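Local coordinates for protein toll-like receptor 6, Variable lymphocyte receptor B (Mus musculus, PDB 3A79) that probably recognises diacylated bacterial lipopeptides together with Toll-like receptor 2, as a leucine-rich repeat ectodomain here fused to a hagfish variable lymphocyte receptor part, at residues B[305-310]-B[334-339]; B[358-363]-B[380-385]. One frame throughout, in Å; residues are numbered along the deposited sequence.

Contact 1. Residues B[305-310]-B[334-339]. With NAG (2-acetamido-2-deoxy-beta-D-glucopyranose), chain G; NAG (2-acetamido-2-deoxy-beta-D-glucopyranose), chain C.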
loop_
_atom_site.group_PDB
_atom_site.type_symbol
_atom_site.label_atom_id
_atom_site.label_comp_id
_atom_site.label_asym_id
_atom_site.label_seq_id
_atom_site.Cartn_x
_atom_site.Cartn_y
_atom_site.Cartn_z
ATOM N N LYS B 305 -15.783 19.789 -20.598
ATOM C CA LYS B 305 -16.567 18.991 -19.676
ATOM C C LYS B 305 -15.654 18.026 -18.924
ATOM O O LYS B 305 -15.919 17.700 -17.765
ATOM C CB LYS B 305 -17.658 18.230 -20.430
ATOM C CG LYS B 305 -18.518 17.320 -19.568
ATOM C CD LYS B 305 -19.719 16.812 -20.368
ATOM C CE LYS B 305 -20.490 15.712 -19.641
ATOM N NZ LYS B 305 -21.556 15.163 -20.524
ATOM N N SER B 306 -14.566 17.597 -19.570
ATOM C CA SER B 306 -13.757 16.495 -19.040
ATOM C C SER B 306 -12.276 16.499 -19.374
ATOM O O SER B 306 -11.900 16.372 -20.531
ATOM C CB SER B 306 -14.323 15.146 -19.507
ATOM O OG SER B 306 -13.270 14.212 -19.715
ATOM N N LEU B 307 -11.438 16.581 -18.345
ATOM C CA LEU B 307 -10.024 16.236 -18.481
ATOM C C LEU B 307 -9.806 14.789 -18.051
ATOM O O LEU B 307 -10.368 14.323 -17.057
ATOM C CB LEU B 307 -9.146 17.162 -17.648
ATOM C CG LEU B 307 -7.654 16.989 -17.909
ATOM C CD1 LEU B 307 -7.379 17.116 -19.391
ATOM C CD2 LEU B 307 -6.867 18.022 -17.124
ATOM N N MET B 308 -8.999 14.068 -18.811
ATOM C CA MET B 308 -8.726 12.677 -18.498
ATOM C C MET B 308 -7.264 12.362 -18.785
ATOM O O MET B 308 -6.841 12.348 -19.942
ATOM C CB MET B 308 -9.616 11.767 -19.330
ATOM C CG MET B 308 -9.741 10.367 -18.768
ATOM S SD MET B 308 -9.264 9.066 -19.912
ATOM C CE MET B 308 -7.498 9.253 -19.841
ATOM N N ILE B 309 -6.494 12.117 -17.729
ATOM C CA ILE B 309 -5.078 11.803 -17.863
ATOM C C ILE B 309 -4.814 10.375 -17.392
ATOM O O ILE B 309 -5.293 9.967 -16.334
ATOM C CB ILE B 309 -4.215 12.788 -17.062
ATOM C CG1 ILE B 309 -4.654 14.221 -17.352
ATOM C CG2 ILE B 309 -2.763 12.631 -17.422
ATOM C CD1 ILE B 309 -3.642 15.262 -16.943
ATOM N N GLU B 310 -4.064 9.614 -18.186
ATOM C CA GLU B 310 -3.783 8.219 -17.862
ATOM C C GLU B 310 -2.367 7.825 -18.210
ATOM O O GLU B 310 -1.928 7.986 -19.342
ATOM C CB GLU B 310 -4.758 7.264 -18.562
ATOM C CG GLU B 310 -4.816 5.883 -17.906
ATOM C CD GLU B 310 -5.679 4.871 -18.659
ATOM O OE1 GLU B 310 -6.767 5.243 -19.169
ATOM O OE2 GLU B 310 -5.263 3.691 -18.722
ATOM N N LYS B 334 -16.495 19.656 -14.979
ATOM C CA LYS B 334 -17.330 18.697 -14.253
ATOM C C LYS B 334 -16.633 17.369 -13.968
ATOM O O LYS B 334 -16.868 16.754 -12.932
ATOM C CB LYS B 334 -18.663 18.453 -14.972
ATOM C CG LYS B 334 -19.723 19.497 -14.611
ATOM C CD LYS B 334 -21.033 19.325 -15.376
ATOM C CE LYS B 334 -21.804 20.652 -15.412
ATOM N NZ LYS B 334 -22.845 20.725 -16.488
ATOM N N MET B 335 -15.773 16.924 -14.878
ATOM C CA MET B 335 -15.110 15.640 -14.692
ATOM C C MET B 335 -13.595 15.693 -14.824
ATOM O O MET B 335 -13.070 16.152 -15.835
ATOM C CB MET B 335 -15.664 14.618 -15.671
ATOM C CG MET B 335 -17.164 14.578 -15.723
ATOM S SD MET B 335 -17.671 13.685 -17.188
ATOM C CE MET B 335 -16.936 12.083 -16.828
ATOM N N LEU B 336 -12.907 15.209 -13.790
ATOM C CA LEU B 336 -11.457 15.061 -13.802
ATOM C C LEU B 336 -11.082 13.630 -13.469
ATOM O O LEU B 336 -11.435 13.139 -12.401
ATOM C CB LEU B 336 -10.806 15.986 -12.781
ATOM C CG LEU B 336 -9.279 15.881 -12.736
ATOM C CD1 LEU B 336 -8.680 16.212 -14.092
ATOM C CD2 LEU B 336 -8.695 16.784 -11.667
ATOM N N SER B 337 -10.386 12.968 -14.390
ATOM C CA SER B 337 -9.759 11.681 -14.119
ATOM C C SER B 337 -8.238 11.816 -14.231
ATOM O O SER B 337 -7.730 12.312 -15.230
ATOM C CB SER B 337 -10.245 10.605 -15.102
ATOM O OG SER B 337 -11.642 10.356 -15.017
ATOM N N ILE B 338 -7.512 11.387 -13.204
ATOM C CA ILE B 338 -6.060 11.258 -13.304
ATOM C C ILE B 338 -5.610 9.904 -12.786
ATOM O O ILE B 338 -5.633 9.681 -11.585
ATOM C CB ILE B 338 -5.332 12.296 -12.476
ATOM C CG1 ILE B 338 -5.519 13.692 -13.072
ATOM C CG2 ILE B 338 -3.853 11.917 -12.385
ATOM C CD1 ILE B 338 -4.934 14.800 -12.218
ATOM N N SER B 339 -5.176 9.020 -13.685
ATOM C CA SER B 339 -4.930 7.609 -13.343
ATOM C C SER B 339 -3.556 7.061 -13.753
ATOM O O SER B 339 -2.948 7.516 -14.718
ATOM C CB SER B 339 -6.021 6.729 -13.964
ATOM O OG SER B 339 -7.309 7.131 -13.532
HETATM C C1 NAG G . -11.418 5.444 -14.040
HETATM C C2 NAG G . -12.420 4.761 -14.974
HETATM C C3 NAG G . -11.866 3.529 -15.697
HETATM C C4 NAG G . -10.427 3.698 -16.191
HETATM C C5 NAG G . -9.570 4.407 -15.143
HETATM C C6 NAG G . -8.218 4.776 -15.728
HETATM C C7 NAG G . -14.801 4.893 -14.435
HETATM C C8 NAG G . -15.939 4.280 -13.665
HETATM N N2 NAG G . -13.595 4.356 -14.224
HETATM O O3 NAG G . -12.716 3.176 -16.774
HETATM O O4 NAG G . -9.917 2.407 -16.519
HETATM O O5 NAG G . -10.180 5.599 -14.696
HETATM O O6 NAG G . -8.430 5.402 -16.974
HETATM O O7 NAG G . -15.003 5.837 -15.207
HETATM C C1 NAG C . -9.279 2.365 -17.817
HETATM C C2 NAG C . -8.070 1.417 -17.776
HETATM C C3 NAG C . -7.565 1.074 -19.169
HETATM C C4 NAG C . -8.718 0.534 -20.006
HETATM C C5 NAG C . -9.799 1.610 -20.077
HETATM C C6 NAG C . -11.033 1.128 -20.827
HETATM C C7 NAG C . -6.664 1.370 -15.802
HETATM C C8 NAG C . -5.388 1.852 -15.154
HETATM N N2 NAG C . -6.965 1.915 -16.980
HETATM O O3 NAG C . -6.457 0.195 -19.095
HETATM O O4 NAG C . -8.252 0.174 -21.294
HETATM O O5 NAG C . -10.235 2.001 -18.792
HETATM O O6 NAG C . -11.696 0.151 -20.052
HETATM O O7 NAG C . -7.392 0.527 -15.253
#
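Leu336 brings CD1 against CB of Leu307 (3.7 Å), and the two side chains lie side by side and point the same way. CG is anti to the backbone N in both, and with chi2 also alike (53° in Leu307, 59° in Leu336) the branches run together. Ile309 and Ile338 continue this buried face, farther apart, with CB of the former 4.3 Å from CG1 of the latter. Beneath them the strands run parallel, and the bond from Ile309 N to Ser337 O is nearly straight (175°). The ladder slackens at its start, where Lys334 N makes only a weak bond to Lys305 O, already taken by Met335 N; the side chain of Lys334 leads away toward solvent, while Lys305 NZ bonds Tyr280 OH weakly. The other face mixes methionines with serines and Glu310. Met308 lays CG on CB of Ser337, and the extended Glu310 reaches two sugars: OE1 accepts O6 of NAG (chain G) at 2.8 Å, OE2 accepts N2 of NAG (chain C) at 3.0 Å. In this Toll-like receptor 6 part of the fusion, the pair belongs to the leucine-rich repeat horseshoe: strands 278-288 and 357-359 flank it, and Phe328 of helix 321-329 packs on all four of its leucines and isoleucines.

Contact 2. Residues B[358-363]-B[380-385]; sequences LNFTQN and QTLILQ. With NAG (2-acetamido-2-deoxy-beta-D-glucopyranose), chain G.
OD1 of Asn359, which lies 3.9 Å from CG2 of Ile383 on the adjacent strand, is gripped twice by Thr361. OG1 of Thr361 donates to it at 3.1 Å, in the plane of the amide carbonyl, and Thr361 N adds a weak, bent bond. ND2 of the same asparagine is bonded covalently to C1 of NAG (chain G), so one amide carries the sugar on its nitrogen while its oxygen is tied back to the chain. Asn359, Phe360 and Thr361 form the Asn-X-Thr sequon of N-glycosylation. An alanine at Thr361 removes the hydroxyl and breaks the sequon, which would probably leave the Asn359 amide freer to turn and is likely to cost the glycan. CD1 of Ile383 also touches the acetyl methyl C8 of NAG (chain G).

The segments lie on the LxLxxN part of the leucine-rich repeat pattern, which in the second runs on to Asn387; Leu358 and Phe360 in one repeat match Leu382 and Leu384 in the next, all within the Toll-like receptor 6 part. With CG anti to the backbone N (chi1 167°), Leu382 swings CD1 over to CB of Leu358 at 3.6 Å, the two side chains crossing obliquely, and the same methyl lies at the edge of the Phe360 ring. Parallel pairing is anchored by Ile383 N to Leu358 O (2.7 Å) and Phe360 N to Ile383 O (2.8 Å). Past the strands, Gln362 N still bonds Gln385 O at 2.9 Å, while OE1 of Gln362 bonds Arg386 and NE2 of Gln385 bonds Asp409.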
loop_
_atom_site.group_PDB
_atom_site.type_symbol
_atom_site.label_atom_id
_atom_site.label_comp_id
_atom_site.label_asym_id
_atom_site.label_seq_id
_atom_site.Cartn_x
_atom_site.Cartn_y
_atom_site.Cartn_z
ATOM N N LEU B 358 -14.942 12.403 -10.130
ATOM C CA LEU B 358 -13.521 12.293 -9.839
ATOM C C LEU B 358 -13.090 10.832 -9.888
ATOM O O LEU B 358 -13.716 9.975 -9.272
ATOM C CB LEU B 358 -13.211 12.925 -8.483
ATOM C CG LEU B 358 -13.279 14.454 -8.498
ATOM C CD1 LEU B 358 -13.014 15.003 -7.122
ATOM C CD2 LEU B 358 -12.299 15.043 -9.510
ATOM N N ASN B 359 -12.036 10.556 -10.650
ATOM C CA ASN B 359 -11.544 9.202 -10.869
ATOM C C ASN B 359 -10.029 9.223 -10.813
ATOM O O ASN B 359 -9.373 9.544 -11.795
ATOM C CB ASN B 359 -12.043 8.673 -12.223
ATOM C CG ASN B 359 -11.498 7.281 -12.578
ATOM O OD1 ASN B 359 -10.640 6.734 -11.890
ATOM N ND2 ASN B 359 -12.008 6.717 -13.685
ATOM N N PHE B 360 -9.483 8.909 -9.643
ATOM C CA PHE B 360 -8.038 8.842 -9.458
ATOM C C PHE B 360 -7.591 7.404 -9.269
ATOM O O PHE B 360 -7.127 7.028 -8.194
ATOM C CB PHE B 360 -7.612 9.687 -8.261
ATOM C CG PHE B 360 -8.009 11.131 -8.375
ATOM C CD1 PHE B 360 -9.078 11.633 -7.649
ATOM C CD2 PHE B 360 -7.326 11.986 -9.227
ATOM C CE1 PHE B 360 -9.442 12.962 -7.754
ATOM C CE2 PHE B 360 -7.686 13.316 -9.339
ATOM C CZ PHE B 360 -8.747 13.806 -8.602
ATOM N N THR B 361 -7.736 6.607 -10.326
ATOM C CA THR B 361 -7.406 5.185 -10.277
ATOM C C THR B 361 -5.904 4.929 -10.338
ATOM O O THR B 361 -5.173 5.590 -11.078
ATOM C CB THR B 361 -8.078 4.393 -11.428
ATOM O OG1 THR B 361 -9.400 4.000 -11.048
ATOM C CG2 THR B 361 -7.283 3.147 -11.739
ATOM N N GLN B 362 -5.455 3.962 -9.551
ATOM C CA GLN B 362 -4.091 3.468 -9.639
ATOM C C GLN B 362 -3.026 4.554 -9.506
ATOM O O GLN B 362 -2.195 4.745 -10.387
ATOM C CB GLN B 362 -3.891 2.693 -10.938
ATOM C CG GLN B 362 -2.594 1.898 -10.977
ATOM C CD GLN B 362 -2.500 1.025 -12.205
ATOM O OE1 GLN B 362 -3.475 0.388 -12.598
ATOM N NE2 GLN B 362 -1.327 0.995 -12.825
ATOM N N ASN B 363 -3.050 5.263 -8.390
ATOM C CA ASN B 363 -1.967 6.166 -8.068
ATOM C C ASN B 363 -1.362 5.696 -6.765
ATOM O O ASN B 363 -1.312 4.504 -6.498
ATOM C CB ASN B 363 -2.485 7.594 -7.932
ATOM C CG ASN B 363 -3.173 8.075 -9.179
ATOM O OD1 ASN B 363 -4.321 8.510 -9.131
ATOM N ND2 ASN B 363 -2.482 7.985 -10.315
ATOM N N GLN B 380 -20.381 13.916 -7.118
ATOM C CA GLN B 380 -21.357 12.833 -7.039
ATOM C C GLN B 380 -20.696 11.469 -7.010
ATOM O O GLN B 380 -21.116 10.574 -6.280
ATOM C CB GLN B 380 -22.288 12.872 -8.240
ATOM C CG GLN B 380 -23.037 14.154 -8.398
ATOM C CD GLN B 380 -24.236 13.991 -9.293
ATOM O OE1 GLN B 380 -24.466 12.910 -9.849
ATOM N NE2 GLN B 380 -25.019 15.062 -9.435
ATOM N N THR B 381 -19.673 11.306 -7.837
ATOM C CA THR B 381 -18.993 10.034 -7.940
ATOM C C THR B 381 -17.505 10.249 -7.768
ATOM O O THR B 381 -16.884 10.994 -8.512
ATOM C CB THR B 381 -19.269 9.376 -9.296
ATOM O OG1 THR B 381 -20.685 9.252 -9.487
ATOM C CG2 THR B 381 -18.610 8.000 -9.360
ATOM N N LEU B 382 -16.936 9.607 -6.765
ATOM C CA LEU B 382 -15.507 9.688 -6.530
ATOM C C LEU B 382 -14.917 8.282 -6.596
ATOM O O LEU B 382 -15.481 7.341 -6.048
ATOM C CB LEU B 382 -15.227 10.344 -5.177
ATOM C CG LEU B 382 -13.803 10.222 -4.636
ATOM C CD1 LEU B 382 -12.884 11.227 -5.301
ATOM C CD2 LEU B 382 -13.826 10.424 -3.138
ATOM N N ILE B 383 -13.788 8.144 -7.282
ATOM C CA ILE B 383 -13.168 6.842 -7.495
ATOM C C ILE B 383 -11.702 6.862 -7.077
ATOM O O ILE B 383 -10.890 7.588 -7.648
ATOM C CB ILE B 383 -13.284 6.406 -8.970
ATOM C CG1 ILE B 383 -14.742 6.475 -9.424
ATOM C CG2 ILE B 383 -12.741 5.008 -9.158
ATOM C CD1 ILE B 383 -14.974 5.890 -10.775
ATOM N N LEU B 384 -11.375 6.054 -6.079
ATOM C CA LEU B 384 -10.026 5.994 -5.536
ATOM C C LEU B 384 -9.436 4.572 -5.624
ATOM O O LEU B 384 -8.484 4.221 -4.922
ATOM C CB LEU B 384 -10.042 6.536 -4.102
ATOM C CG LEU B 384 -10.340 8.045 -4.097
ATOM C CD1 LEU B 384 -10.930 8.513 -2.792
ATOM C CD2 LEU B 384 -9.086 8.860 -4.417
ATOM N N GLN B 385 -10.005 3.765 -6.514
ATOM C CA GLN B 385 -9.565 2.391 -6.715
ATOM C C GLN B 385 -8.082 2.237 -7.054
ATOM O O GLN B 385 -7.552 2.915 -7.923
ATOM C CB GLN B 385 -10.405 1.734 -7.805
ATOM C CG GLN B 385 -9.695 0.620 -8.527
ATOM C CD GLN B 385 -10.653 -0.229 -9.335
ATOM O OE1 GLN B 385 -10.252 -1.210 -9.973
ATOM N NE2 GLN B 385 -11.935 0.137 -9.303
HETATM C C1 NAG G . -11.418 5.444 -14.040
HETATM C C2 NAG G . -12.420 4.761 -14.974
HETATM C C3 NAG G . -11.866 3.529 -15.697
HETATM C C4 NAG G . -10.427 3.698 -16.191
HETATM C C5 NAG G . -9.570 4.407 -15.143
HETATM C C6 NAG G . -8.218 4.776 -15.728
HETATM C C7 NAG G . -14.801 4.893 -14.435
HETATM C C8 NAG G . -15.939 4.280 -13.665
HETATM N N2 NAG G . -13.595 4.356 -14.224
HETATM O O3 NAG G . -12.716 3.176 -16.774
HETATM O O4 NAG G . -9.917 2.407 -16.519
HETATM O O5 NAG G . -10.180 5.599 -14.696
HETATM O O6 NAG G . -8.430 5.402 -16.974
HETATM O O7 NAG G . -15.003 5.837 -15.207
#

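From the N terminus, contact 1 comes first: its two strands close a loop that contains helix 321-329. The chain then leaves strand 335-339, passes through residues 340-357 and enters contact 2, which closes a shorter loop of 16 residues, with no helix or strand, before 380-385. The two loops follow in series and neither nest nor cross. Their inner strands are neighbours: Ile338 N and Leu336 O probably bond the backbone O and N of Asn359, so four successive repeat strands stand side by side. A second tie runs through carbohydrate, since the glycan rooted in contact 2 reaches back across strand 335-339 to the carboxylate in contact 1.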